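Side-chain contacts in ATP-dependent RNA helicase HrpB (Escherichia coli, PDB 6EUD), which hydrolyses ATP to ADP and phosphate as a DEAH/RHA-type RNA helicase and binds single-stranded RNA: residues Leu417-Arg422 / Gln473-Arg478; Ala424-Ser429 / Gly497-Arg502; Ala437-Ile442 / Ala492-Gly497; Ala443-Glu448 / Ser455-Ala460. One frame throughout, in Å; residues are numbered along the deposited sequence.

Contact 1 (Leu417-Arg422 / Gln473-Arg478); sequences LGNDPR and QQLLKR
The turn that joins helix 409-417 to helix 421-429 packs here, through L417 and N419, against L475 and R478 on one side of helix 466-479. It belongs to a helical region that follows the two helicase domains in sequence, consistent with the helix-bundle domain of DEAH/RHA helicases. L417 and R478 run past each other in opposite directions. Methyl CD2 of L417 rests against the base of the arginine, 3.8 Å from R478 CB and 3.7 Å from R478 C. The arginine chain then bends toward the end of helix 409-417 at its third torsion (chi3 73°), which brings R478 NE to 2.8 Å from L417 O, with the carbonyl oxygen approaching the guanidinium obliquely. R478 NH2 is hydrogen-bonded to A416 O, the carbonyl one residue earlier, so the guanidinium lies beside the last two carbonyls of that helix and may be favoured by its C-terminal end. The arginine was modelled in two conformers, however, and this grip may be only part-time. Beyond it the chain turns at G418, which has positive phi. One step on, the side chain of N419 lies across L475 at about a right angle, its CG 3.9 Å from L475 CD2. D420 then forms the N-cap of helix 421-429, its OD2 accepting from L423 N. L417 and N419 also cover A424 and L427 of that helix, while L475 reaches A443 and L476 reaches A436 and A440, so helix 433-447 packs along the face of helix 466-479 that carries both leucines.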
loop_
_atom_site.group_PDB
_atom_site.type_symbol
_atom_site.label_atom_id
_atom_site.label_comp_id
_atom_site.label_asym_id
_atom_site.label_seq_id
_atom_site.Cartn_x
_atom_site.Cartn_y
_atom_site.Cartn_z
ATOM N N LEU A 417 -19.251 11.766 8.382
ATOM C CA LEU A 417 -19.927 10.471 8.430
ATOM C C LEU A 417 -19.048 9.393 9.048
ATOM O O LEU A 417 -19.545 8.481 9.713
ATOM C CB LEU A 417 -20.367 10.016 7.036
ATOM C CG LEU A 417 -21.396 10.846 6.287
ATOM C CD1 LEU A 417 -21.778 10.105 5.036
ATOM C CD2 LEU A 417 -22.613 11.126 7.146
ATOM N N GLY A 418 -17.743 9.484 8.813
ATOM C CA GLY A 418 -16.784 8.589 9.446
ATOM C C GLY A 418 -16.731 7.241 8.771
ATOM O O GLY A 418 -16.059 6.328 9.203
ATOM N N ASN A 419 -17.462 7.153 7.678
ATOM C CA ASN A 419 -17.697 5.943 6.928
ATOM C C ASN A 419 -16.514 5.551 6.051
ATOM O O ASN A 419 -15.570 6.343 5.901
ATOM C CB ASN A 419 -18.935 6.171 6.041
ATOM C CG ASN A 419 -19.851 5.034 6.076
ATOM O OD1 ASN A 419 -19.858 4.292 7.050
ATOM N ND2 ASN A 419 -20.613 4.838 5.013
ATOM N N ASP A 420 -16.576 4.377 5.416
ATOM C CA ASP A 420 -15.663 4.138 4.309
ATOM C C ASP A 420 -15.869 5.258 3.289
ATOM O O ASP A 420 -17.010 5.529 2.912
ATOM C CB ASP A 420 -15.881 2.791 3.633
ATOM C CG ASP A 420 -15.178 2.720 2.276
ATOM O OD1 ASP A 420 -13.976 2.382 2.218
ATOM O OD2 ASP A 420 -15.818 3.040 1.262
ATOM N N PRO A 421 -14.768 5.900 2.834
ATOM C CA PRO A 421 -14.835 7.096 1.971
ATOM C C PRO A 421 -15.680 6.940 0.708
ATOM O O PRO A 421 -16.432 7.855 0.404
ATOM C CB PRO A 421 -13.374 7.341 1.605
ATOM C CG PRO A 421 -12.631 6.843 2.813
ATOM C CD PRO A 421 -13.389 5.620 3.269
ATOM N N ARG A 422 -15.567 5.825 -0.004
ATOM C CA ARG A 422 -16.415 5.587 -1.169
ATOM C C ARG A 422 -17.898 5.601 -0.752
ATOM O O ARG A 422 -18.721 6.227 -1.397
ATOM C CB ARG A 422 -16.035 4.260 -1.853
ATOM C CG ARG A 422 -14.598 4.244 -2.421
ATOM C CD ARG A 422 -14.142 2.848 -2.951
ATOM N NE ARG A 422 -14.149 2.831 -4.400
ATOM C CZ ARG A 422 -13.091 2.673 -5.179
ATOM N NH1 ARG A 422 -11.890 2.450 -4.676
ATOM N NH2 ARG A 422 -13.256 2.707 -6.484
ATOM N N GLN A 473 -30.496 3.849 9.304
ATOM C CA GLN A 473 -31.012 4.894 10.184
ATOM C C GLN A 473 -29.859 5.655 10.854
ATOM O O GLN A 473 -29.898 6.890 10.938
ATOM C CB GLN A 473 -31.945 4.300 11.245
ATOM C CG GLN A 473 -33.231 3.695 10.696
ATOM C CD GLN A 473 -34.099 3.084 11.788
ATOM O OE1 GLN A 473 -33.604 2.695 12.851
ATOM N NE2 GLN A 473 -35.401 3.002 11.534
ATOM N N GLN A 474 -28.838 4.913 11.306
ATOM C CA GLN A 474 -27.642 5.513 11.925
ATOM C C GLN A 474 -26.873 6.429 10.948
ATOM O O GLN A 474 -26.460 7.546 11.295
ATOM C CB GLN A 474 -26.713 4.420 12.469
ATOM C CG GLN A 474 -25.496 4.965 13.221
ATOM C CD GLN A 474 -24.488 3.888 13.597
ATOM O OE1 GLN A 474 -24.427 2.830 12.970
ATOM N NE2 GLN A 474 -23.696 4.152 14.632
ATOM N N LEU A 475 -26.707 5.966 9.717
ATOM C CA LEU A 475 -26.022 6.761 8.711
ATOM C C LEU A 475 -26.818 8.021 8.342
ATOM O O LEU A 475 -26.256 9.097 8.195
ATOM C CB LEU A 475 -25.752 5.903 7.479
ATOM C CG LEU A 475 -24.615 4.885 7.621
ATOM C CD1 LEU A 475 -24.478 4.084 6.341
ATOM C CD2 LEU A 475 -23.278 5.554 7.963
ATOM N N LEU A 476 -28.135 7.895 8.236
ATOM C CA LEU A 476 -28.972 9.048 7.921
ATOM C C LEU A 476 -28.935 10.069 9.043
ATOM O O LEU A 476 -29.018 11.283 8.794
ATOM C CB LEU A 476 -30.409 8.610 7.639
ATOM C CG LEU A 476 -30.543 7.888 6.289
ATOM C CD1 LEU A 476 -31.921 7.244 6.108
ATOM C CD2 LEU A 476 -30.206 8.840 5.122
ATOM N N LYS A 477 -28.788 9.591 10.277
ATOM C CA LYS A 477 -28.695 10.506 11.412
ATOM C C LYS A 477 -27.420 11.335 11.274
ATOM O O LYS A 477 -27.449 12.563 11.318
ATOM C CB LYS A 477 -28.718 9.743 12.724
ATOM C CG LYS A 477 -28.935 10.604 13.936
ATOM C CD LYS A 477 -29.408 9.766 15.108
ATOM C CE LYS A 477 -29.727 10.622 16.322
ATOM N NZ LYS A 477 -28.505 11.309 16.804
ATOM N N ARG A 478 -26.301 10.656 11.056
ATOM C CA ARG A 478 -25.033 11.341 10.852
ATOM C C ARG A 478 -25.118 12.285 9.652
ATOM O O ARG A 478 -24.587 13.395 9.682
ATOM C CB ARG A 478 -23.899 10.328 10.668
ATOM C CG ARG A 478 -23.696 9.416 11.875
ATOM C CD ARG A 478 -22.465 8.531 11.724
ATOM N NE ARG A 478 -21.217 9.276 11.873
ATOM C CZ ARG A 478 -20.451 9.242 12.958
ATOM N NH1 ARG A 478 -20.801 8.495 13.996
ATOM N NH2 ARG A 478 -19.331 9.950 13.005
#

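Contact 2 (Ala424-Ser429 / Gly497-Arg502); sequences AAMLVS and GAFADR. With EDO (1,2-ethanediol), chain C.
Apolar contact between M426 and the pair A498 and F499 joins helix 421-429 to the end of helix 491-498. The backbones come close at A498, whose methyl points at the other helix; A498 CB lies 4.0 Å from M426 CB. With CG anti to the backbone N (chi1 -174°), the methionine chain extends past this methyl towards the phenylalanine, and M426 SD arrives 4.5 Å from F499 CE1, at the ring edge and near its plane. Another stretch of the same ring edge has R502 NH1 lying in plane.

The polar bonds lie beside this apolar core. Within segment 424-429, S429 OG donates to M426 O over 2.8 Å, tilted 28° from the carbonyl plane, and so folds its hydroxyl back onto the helix. At the far end of the other segment, D501 OD2 forms a salt bridge with R422 NH2 and also accepts from O2 of a 1,2-ethanediol molecule, 2.9 Å from D501 OD2, probably picked up from the crystallisation liquor. R422 NE adds a weak bond to A498 O.

Helix 433-447 lies against the same apolar side, supplying I442 and A443 to M426 and L446 to F499. A424 and A425 pack on M414 of helix 409-417. The F499 ring also touches I536 and P538 of strand 534-542, which ties the helices to the sheet that follows.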
loop_
_atom_site.group_PDB
_atom_site.type_symbol
_atom_site.label_atom_id
_atom_site.label_comp_id
_atom_site.label_asym_id
_atom_site.label_seq_id
_atom_site.Cartn_x
_atom_site.Cartn_y
_atom_site.Cartn_z
ATOM N N ALA A 424 -19.182 6.993 2.024
ATOM C CA ALA A 424 -19.463 8.339 2.516
ATOM C C ALA A 424 -19.723 9.291 1.355
ATOM O O ALA A 424 -20.628 10.118 1.427
ATOM C CB ALA A 424 -18.311 8.856 3.369
ATOM N N ALA A 425 -18.907 9.171 0.304
ATOM C CA ALA A 425 -19.036 9.965 -0.908
ATOM C C ALA A 425 -20.415 9.755 -1.537
ATOM O O ALA A 425 -21.086 10.709 -1.950
ATOM C CB ALA A 425 -17.933 9.596 -1.900
ATOM N N MET A 426 -20.840 8.499 -1.592
ATOM C CA MET A 426 -22.142 8.163 -2.138
ATOM C C MET A 426 -23.262 8.859 -1.357
ATOM O O MET A 426 -24.137 9.487 -1.941
ATOM C CB MET A 426 -22.329 6.649 -2.131
ATOM C CG MET A 426 -23.597 6.145 -2.807
ATOM S SD MET A 426 -23.568 4.328 -2.828
ATOM C CE MET A 426 -23.446 4.016 -1.061
ATOM N N LEU A 427 -23.211 8.764 -0.037
ATOM C CA LEU A 427 -24.223 9.351 0.816
ATOM C C LEU A 427 -24.331 10.866 0.631
ATOM O O LEU A 427 -25.431 11.403 0.479
ATOM C CB LEU A 427 -23.926 9.014 2.277
ATOM C CG LEU A 427 -24.348 7.593 2.644
ATOM C CD1 LEU A 427 -23.640 7.125 3.911
ATOM C CD2 LEU A 427 -25.866 7.524 2.799
ATOM N N VAL A 428 -23.175 11.530 0.626
ATOM C CA VAL A 428 -23.077 12.982 0.547
ATOM C C VAL A 428 -23.468 13.484 -0.852
ATOM O O VAL A 428 -23.873 14.620 -1.019
ATOM C CB VAL A 428 -21.620 13.443 0.955
ATOM C CG1 VAL A 428 -21.367 14.897 0.677
ATOM C CG2 VAL A 428 -21.382 13.206 2.432
ATOM N N SER A 429 -23.382 12.625 -1.856
ATOM C CA SER A 429 -23.757 13.016 -3.219
ATOM C C SER A 429 -25.281 12.925 -3.469
ATOM O O SER A 429 -25.777 13.389 -4.499
ATOM C CB SER A 429 -23.006 12.153 -4.249
ATOM O OG SER A 429 -23.532 10.830 -4.323
ATOM N N GLY A 497 -21.059 7.369 -9.097
ATOM C CA GLY A 497 -20.151 8.359 -8.549
ATOM C C GLY A 497 -19.031 7.745 -7.723
ATOM O O GLY A 497 -17.852 8.036 -7.946
ATOM N N ALA A 498 -19.397 6.867 -6.792
ATOM C CA ALA A 498 -18.446 6.334 -5.832
ATOM C C ALA A 498 -17.701 5.088 -6.328
ATOM O O ALA A 498 -16.701 4.697 -5.739
ATOM C CB ALA A 498 -19.158 6.026 -4.525
ATOM N N PHE A 499 -18.186 4.462 -7.395
ATOM C CA PHE A 499 -17.538 3.267 -7.927
ATOM C C PHE A 499 -17.360 3.328 -9.437
ATOM O O PHE A 499 -17.484 2.310 -10.114
ATOM C CB PHE A 499 -18.343 2.028 -7.557
ATOM C CG PHE A 499 -18.536 1.856 -6.078
ATOM C CD1 PHE A 499 -19.624 2.426 -5.433
ATOM C CD2 PHE A 499 -17.616 1.144 -5.327
ATOM C CE1 PHE A 499 -19.791 2.264 -4.071
ATOM C CE2 PHE A 499 -17.776 0.983 -3.955
ATOM C CZ PHE A 499 -18.863 1.535 -3.330
ATOM N N ALA A 500 -17.075 4.517 -9.965
ATOM C CA ALA A 500 -16.920 4.709 -11.413
ATOM C C ALA A 500 -15.859 3.785 -12.036
ATOM O O ALA A 500 -16.031 3.292 -13.146
ATOM C CB ALA A 500 -16.584 6.149 -11.703
ATOM N N ASP A 501 -14.762 3.569 -11.316
ATOM C CA ASP A 501 -13.686 2.688 -11.758
ATOM C C ASP A 501 -14.110 1.217 -11.764
ATOM O O ASP A 501 -13.372 0.356 -12.262
ATOM C CB ASP A 501 -12.467 2.858 -10.851
ATOM C CG ASP A 501 -12.816 2.689 -9.379
ATOM O OD1 ASP A 501 -13.938 3.062 -8.995
ATOM O OD2 ASP A 501 -11.990 2.195 -8.591
ATOM N N ARG A 502 -15.279 0.921 -11.190
ATOM C CA ARG A 502 -15.739 -0.463 -11.138
ATOM C C ARG A 502 -16.977 -0.689 -11.990
ATOM O O ARG A 502 -17.645 -1.704 -11.849
ATOM C CB ARG A 502 -16.001 -0.882 -9.699
ATOM C CG ARG A 502 -14.766 -0.763 -8.856
ATOM C CD ARG A 502 -15.015 -1.177 -7.432
ATOM N NE ARG A 502 -13.816 -0.968 -6.631
ATOM C CZ ARG A 502 -13.785 -1.090 -5.313
ATOM N NH1 ARG A 502 -14.892 -1.404 -4.643
ATOM N NH2 ARG A 502 -12.654 -0.890 -4.664
HETATM C C1 EDO C . -9.262 4.930 -9.517
HETATM O O1 EDO C . -8.512 5.063 -8.337
HETATM C C2 EDO C . -8.904 3.618 -10.233
HETATM O O2 EDO C . -9.210 2.465 -9.424
#

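Contact 3 (Ala437-Ile442 / Ala492-Gly497); sequences ATAAKI and APLLAG
L494 reaches across to T438 and A439, and L495 to I442, where helices 433-447 and 491-498 cross; the short segments are inclined at -61°, with their axes 10.2 Å apart. The CG of L494 stands beside its backbone N (chi1 -68°), which directs the branched end at the other helix and lets a single methyl, CD1, do all the touching. That methyl settles against the backbone and the two small side chains next to it, 4.0 Å from T438 CG2, 4.1 Å from A439 CB and 3.9 Å from A439 N. T438 receives it with its methyl because the branch is turned so that CG2 lies anti to the backbone N. Its hydroxyl OG1 lies beside that N instead, where it bonds to D434 O one turn earlier and to D487 N.

I442 likewise holds CG2 anti to its backbone N. This branch faces L495, whose side chain crosses the isoleucine at about a right angle, L495 CD2 coming to 4.1 Å from I442 CG2. The pair is flanked by L457 of helix 457-462, and M426 of helix 421-429 touches both I442 and L494.

Every group that meets across the two segments here is aliphatic, apart from the backbone N of A439, which one leucine methyl approaches. The one side-chain hydroxyl, that of T438, is satisfied by backbone groups, so the association rests on shape and on exclusion of water rather than on directed bonds.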
loop_
_atom_site.group_PDB
_atom_site.type_symbol
_atom_site.label_atom_id
_atom_site.label_comp_id
_atom_site.label_asym_id
_atom_site.label_seq_id
_atom_site.Cartn_x
_atom_site.Cartn_y
_atom_site.Cartn_z
ATOM N N ALA A 437 -31.899 8.091 1.480
ATOM C CA ALA A 437 -32.335 6.808 2.034
ATOM C C ALA A 437 -31.853 5.639 1.156
ATOM O O ALA A 437 -31.482 4.578 1.657
ATOM C CB ALA A 437 -33.849 6.771 2.179
ATOM N N THR A 438 -31.853 5.846 -0.156
ATOM C CA THR A 438 -31.345 4.834 -1.073
ATOM C C THR A 438 -29.848 4.586 -0.831
ATOM O O THR A 438 -29.411 3.438 -0.692
ATOM C CB THR A 438 -31.583 5.240 -2.544
ATOM O OG1 THR A 438 -32.980 5.514 -2.749
ATOM C CG2 THR A 438 -31.136 4.129 -3.479
ATOM N N ALA A 439 -29.075 5.667 -0.777
ATOM C CA ALA A 439 -27.644 5.575 -0.507
ATOM C C ALA A 439 -27.344 4.874 0.827
ATOM O O ALA A 439 -26.397 4.100 0.919
ATOM C CB ALA A 439 -26.998 6.985 -0.530
ATOM N N ALA A 440 -28.155 5.125 1.851
ATOM C CA ALA A 440 -27.885 4.613 3.196
ATOM C C ALA A 440 -28.051 3.103 3.248
ATOM O O ALA A 440 -27.277 2.391 3.909
ATOM C CB ALA A 440 -28.804 5.283 4.224
ATOM N N LYS A 441 -29.079 2.622 2.564
ATOM C CA LYS A 441 -29.328 1.196 2.481
ATOM C C LYS A 441 -28.223 0.499 1.684
ATOM O O LYS A 441 -27.684 -0.530 2.117
ATOM C CB LYS A 441 -30.691 0.919 1.845
ATOM C CG LYS A 441 -30.939 -0.564 1.639
ATOM C CD LYS A 441 -32.331 -0.974 2.049
ATOM C CE LYS A 441 -32.372 -2.475 2.204
ATOM N NZ LYS A 441 -33.732 -2.943 2.563
ATOM N N ILE A 442 -27.880 1.061 0.529
ATOM C CA ILE A 442 -26.780 0.510 -0.267
ATOM C C ILE A 442 -25.520 0.403 0.578
ATOM O O ILE A 442 -24.808 -0.605 0.539
ATOM C CB ILE A 442 -26.479 1.363 -1.508
ATOM C CG1 ILE A 442 -27.628 1.250 -2.520
ATOM C CG2 ILE A 442 -25.159 0.931 -2.148
ATOM C CD1 ILE A 442 -27.758 -0.139 -3.167
ATOM N N ALA A 492 -28.282 3.380 -9.341
ATOM C CA ALA A 492 -27.213 3.431 -10.349
ATOM C C ALA A 492 -26.431 4.755 -10.363
ATOM O O ALA A 492 -25.219 4.723 -10.336
ATOM C CB ALA A 492 -27.764 3.134 -11.749
ATOM N N PRO A 493 -27.104 5.915 -10.404
ATOM C CA PRO A 493 -26.257 7.120 -10.404
ATOM C C PRO A 493 -25.481 7.350 -9.090
ATOM O O PRO A 493 -24.358 7.852 -9.140
ATOM C CB PRO A 493 -27.253 8.248 -10.666
ATOM C CG PRO A 493 -28.580 7.691 -10.240
ATOM C CD PRO A 493 -28.539 6.234 -10.528
ATOM N N LEU A 494 -26.042 6.964 -7.949
ATOM C CA LEU A 494 -25.305 7.007 -6.676
ATOM C C LEU A 494 -24.055 6.120 -6.689
ATOM O O LEU A 494 -22.972 6.526 -6.254
ATOM C CB LEU A 494 -26.224 6.581 -5.534
ATOM C CG LEU A 494 -27.364 7.557 -5.232
ATOM C CD1 LEU A 494 -28.389 6.865 -4.375
ATOM C CD2 LEU A 494 -26.830 8.789 -4.529
ATOM N N LEU A 495 -24.211 4.904 -7.187
ATOM C CA LEU A 495 -23.093 3.997 -7.334
ATOM C C LEU A 495 -22.056 4.507 -8.324
ATOM O O LEU A 495 -20.852 4.440 -8.066
ATOM C CB LEU A 495 -23.572 2.629 -7.799
ATOM C CG LEU A 495 -24.002 1.572 -6.798
ATOM C CD1 LEU A 495 -24.044 0.223 -7.525
ATOM C CD2 LEU A 495 -23.080 1.521 -5.584
ATOM N N ALA A 496 -22.542 4.982 -9.467
ATOM C CA ALA A 496 -21.697 5.504 -10.540
ATOM C C ALA A 496 -20.662 6.501 -10.026
ATOM O O ALA A 496 -19.521 6.471 -10.461
ATOM C CB ALA A 496 -22.555 6.159 -11.630
ATOM N N GLY A 497 -21.059 7.369 -9.097
ATOM C CA GLY A 497 -20.151 8.359 -8.549
ATOM C C GLY A 497 -19.031 7.745 -7.723
ATOM O O GLY A 497 -17.852 8.036 -7.946
#

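Contact 4 (Ala443-Glu448 / Ser455-Ala460); sequences AAILEE and SDLGVA
Methyl CD1 of I445 sits over one face of the A460 carbonyl group, 3.7 Å from A460 C. The other flat group concerned is the carboxylate of D456, at the N-cap of helix 457-462, which is met from above: G458 N donates to D456 OD1 over 2.9 Å, 67° out of the carboxylate plane, which fixes the start of that helix.

The rest is aliphatic. I445 uses both branches. Its CD1 is 3.9 Å from A460 CB, while its CG2, anti to the backbone N, lies 3.8 Å from L457 CD1. The same leucine methyl is approached more loosely by L446 CD2, 4.4 Å from L457 CD1, so one methyl of L457 faces two successive residues of helix 433-447.

Only a short loop separates the two helices, and its P450 also covers A460. W468 of helix 466-479 packs on I445, L423 of helix 421-429 on L446, and backbone bonds from S455 and L457 to A554 attach the start of helix 457-462 to strand 554-556.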
loop_
_atom_site.group_PDB
_atom_site.type_symbol
_atom_site.label_atom_id
_atom_site.label_comp_id
_atom_site.label_asym_id
_atom_site.label_seq_id
_atom_site.Cartn_x
_atom_site.Cartn_y
_atom_site.Cartn_z
ATOM N N ALA A 443 -25.264 1.444 1.362
ATOM C CA ALA A 443 -24.063 1.513 2.169
ATOM C C ALA A 443 -24.084 0.452 3.266
ATOM O O ALA A 443 -23.071 -0.183 3.547
ATOM C CB ALA A 443 -23.907 2.908 2.765
ATOM N N ALA A 444 -25.240 0.248 3.881
ATOM C CA ALA A 444 -25.314 -0.732 4.949
ATOM C C ALA A 444 -25.073 -2.131 4.360
ATOM O O ALA A 444 -24.389 -2.960 4.955
ATOM C CB ALA A 444 -26.657 -0.648 5.673
ATOM N N ILE A 445 -25.599 -2.367 3.165
ATOM C CA ILE A 445 -25.354 -3.616 2.456
ATOM C C ILE A 445 -23.872 -3.851 2.143
ATOM O O ILE A 445 -23.332 -4.912 2.456
ATOM C CB ILE A 445 -26.143 -3.666 1.137
ATOM C CG1 ILE A 445 -27.635 -3.658 1.445
ATOM C CG2 ILE A 445 -25.761 -4.920 0.340
ATOM C CD1 ILE A 445 -28.492 -3.598 0.228
ATOM N N LEU A 446 -23.216 -2.877 1.513
ATOM C CA LEU A 446 -21.798 -3.040 1.148
ATOM C C LEU A 446 -20.868 -3.211 2.369
ATOM O O LEU A 446 -19.834 -3.864 2.274
ATOM C CB LEU A 446 -21.352 -1.857 0.271
ATOM C CG LEU A 446 -22.063 -1.853 -1.091
ATOM C CD1 LEU A 446 -21.736 -0.627 -1.953
ATOM C CD2 LEU A 446 -21.728 -3.125 -1.857
ATOM N N GLU A 447 -21.249 -2.646 3.517
ATOM C CA GLU A 447 -20.531 -2.849 4.788
ATOM C C GLU A 447 -20.705 -4.255 5.388
ATOM O O GLU A 447 -19.813 -4.771 6.062
ATOM C CB GLU A 447 -20.994 -1.818 5.829
ATOM C CG GLU A 447 -20.463 -0.432 5.616
ATOM C CD GLU A 447 -20.971 0.588 6.642
ATOM O OE1 GLU A 447 -21.770 0.253 7.567
ATOM O OE2 GLU A 447 -20.543 1.753 6.514
ATOM N N GLU A 448 -21.887 -4.837 5.196
ATOM C CA GLU A 448 -22.212 -6.161 5.726
ATOM C C GLU A 448 -22.962 -6.932 4.660
ATOM O O GLU A 448 -24.183 -7.071 4.738
ATOM C CB GLU A 448 -23.042 -6.061 7.006
ATOM C CG GLU A 448 -22.607 -7.046 8.068
ATOM C CD GLU A 448 -21.233 -6.721 8.627
ATOM O OE1 GLU A 448 -21.008 -5.549 8.999
ATOM O OE2 GLU A 448 -20.373 -7.631 8.672
ATOM N N SER A 455 -25.490 -12.404 -6.598
ATOM C CA SER A 455 -24.608 -11.352 -7.092
ATOM C C SER A 455 -25.336 -10.040 -7.364
ATOM O O SER A 455 -24.696 -8.987 -7.439
ATOM C CB SER A 455 -23.890 -11.803 -8.369
ATOM O OG SER A 455 -24.783 -11.814 -9.468
ATOM N N ASP A 456 -26.656 -10.100 -7.535
ATOM C CA ASP A 456 -27.428 -8.895 -7.808
ATOM C C ASP A 456 -27.591 -8.019 -6.547
ATOM O O ASP A 456 -28.181 -8.437 -5.543
ATOM C CB ASP A 456 -28.787 -9.264 -8.403
ATOM C CG ASP A 456 -29.565 -8.053 -8.871
ATOM O OD1 ASP A 456 -28.974 -6.946 -8.914
ATOM O OD2 ASP A 456 -30.758 -8.202 -9.231
ATOM N N LEU A 457 -27.043 -6.806 -6.611
ATOM C CA LEU A 457 -27.150 -5.837 -5.516
ATOM C C LEU A 457 -28.594 -5.320 -5.378
ATOM O O LEU A 457 -29.018 -4.900 -4.300
ATOM C CB LEU A 457 -26.186 -4.674 -5.741
ATOM C CG LEU A 457 -26.277 -3.492 -4.777
ATOM C CD1 LEU A 457 -25.843 -3.870 -3.363
ATOM C CD2 LEU A 457 -25.485 -2.312 -5.298
ATOM N N GLY A 458 -29.347 -5.375 -6.470
ATOM C CA GLY A 458 -30.750 -5.002 -6.450
ATOM C C GLY A 458 -31.587 -5.984 -5.650
ATOM O O GLY A 458 -32.635 -5.640 -5.107
ATOM N N VAL A 459 -31.129 -7.224 -5.574
ATOM C CA VAL A 459 -31.826 -8.211 -4.756
ATOM C C VAL A 459 -31.631 -7.891 -3.279
ATOM O O VAL A 459 -32.603 -7.809 -2.540
ATOM C CB VAL A 459 -31.355 -9.656 -5.049
ATOM C CG1 VAL A 459 -31.715 -10.548 -3.900
ATOM C CG2 VAL A 459 -31.990 -10.172 -6.350
ATOM N N ALA A 460 -30.389 -7.681 -2.854
ATOM C CA ALA A 460 -30.125 -7.359 -1.455
ATOM C C ALA A 460 -30.875 -6.079 -1.044
ATOM O O ALA A 460 -31.477 -6.005 0.044
ATOM C CB ALA A 460 -28.630 -7.217 -1.215
#

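All four contacts lie on the same side of the chain's centre, within one cluster of helices that precedes the sheet beginning with strand 503-506, an arrangement consistent with the helix bundle and following OB-fold of DEAH/RHA helicases. Helix 433-447 serves contacts 3 and 4, helix 421-429 contacts 1 and 2, and helix 491-498 contacts 2 and 3. The centres of contacts 2 and 3 are about 7 Å apart, those of 1 and 4 about 16 Å. Along the chain the segments of contact 1 alternate with those of contacts 2 and 3, while contact 4 falls within the span of each. These three bridge 49 to 67 residues, so helices distant in sequence form one core, away from the predicted ATP site.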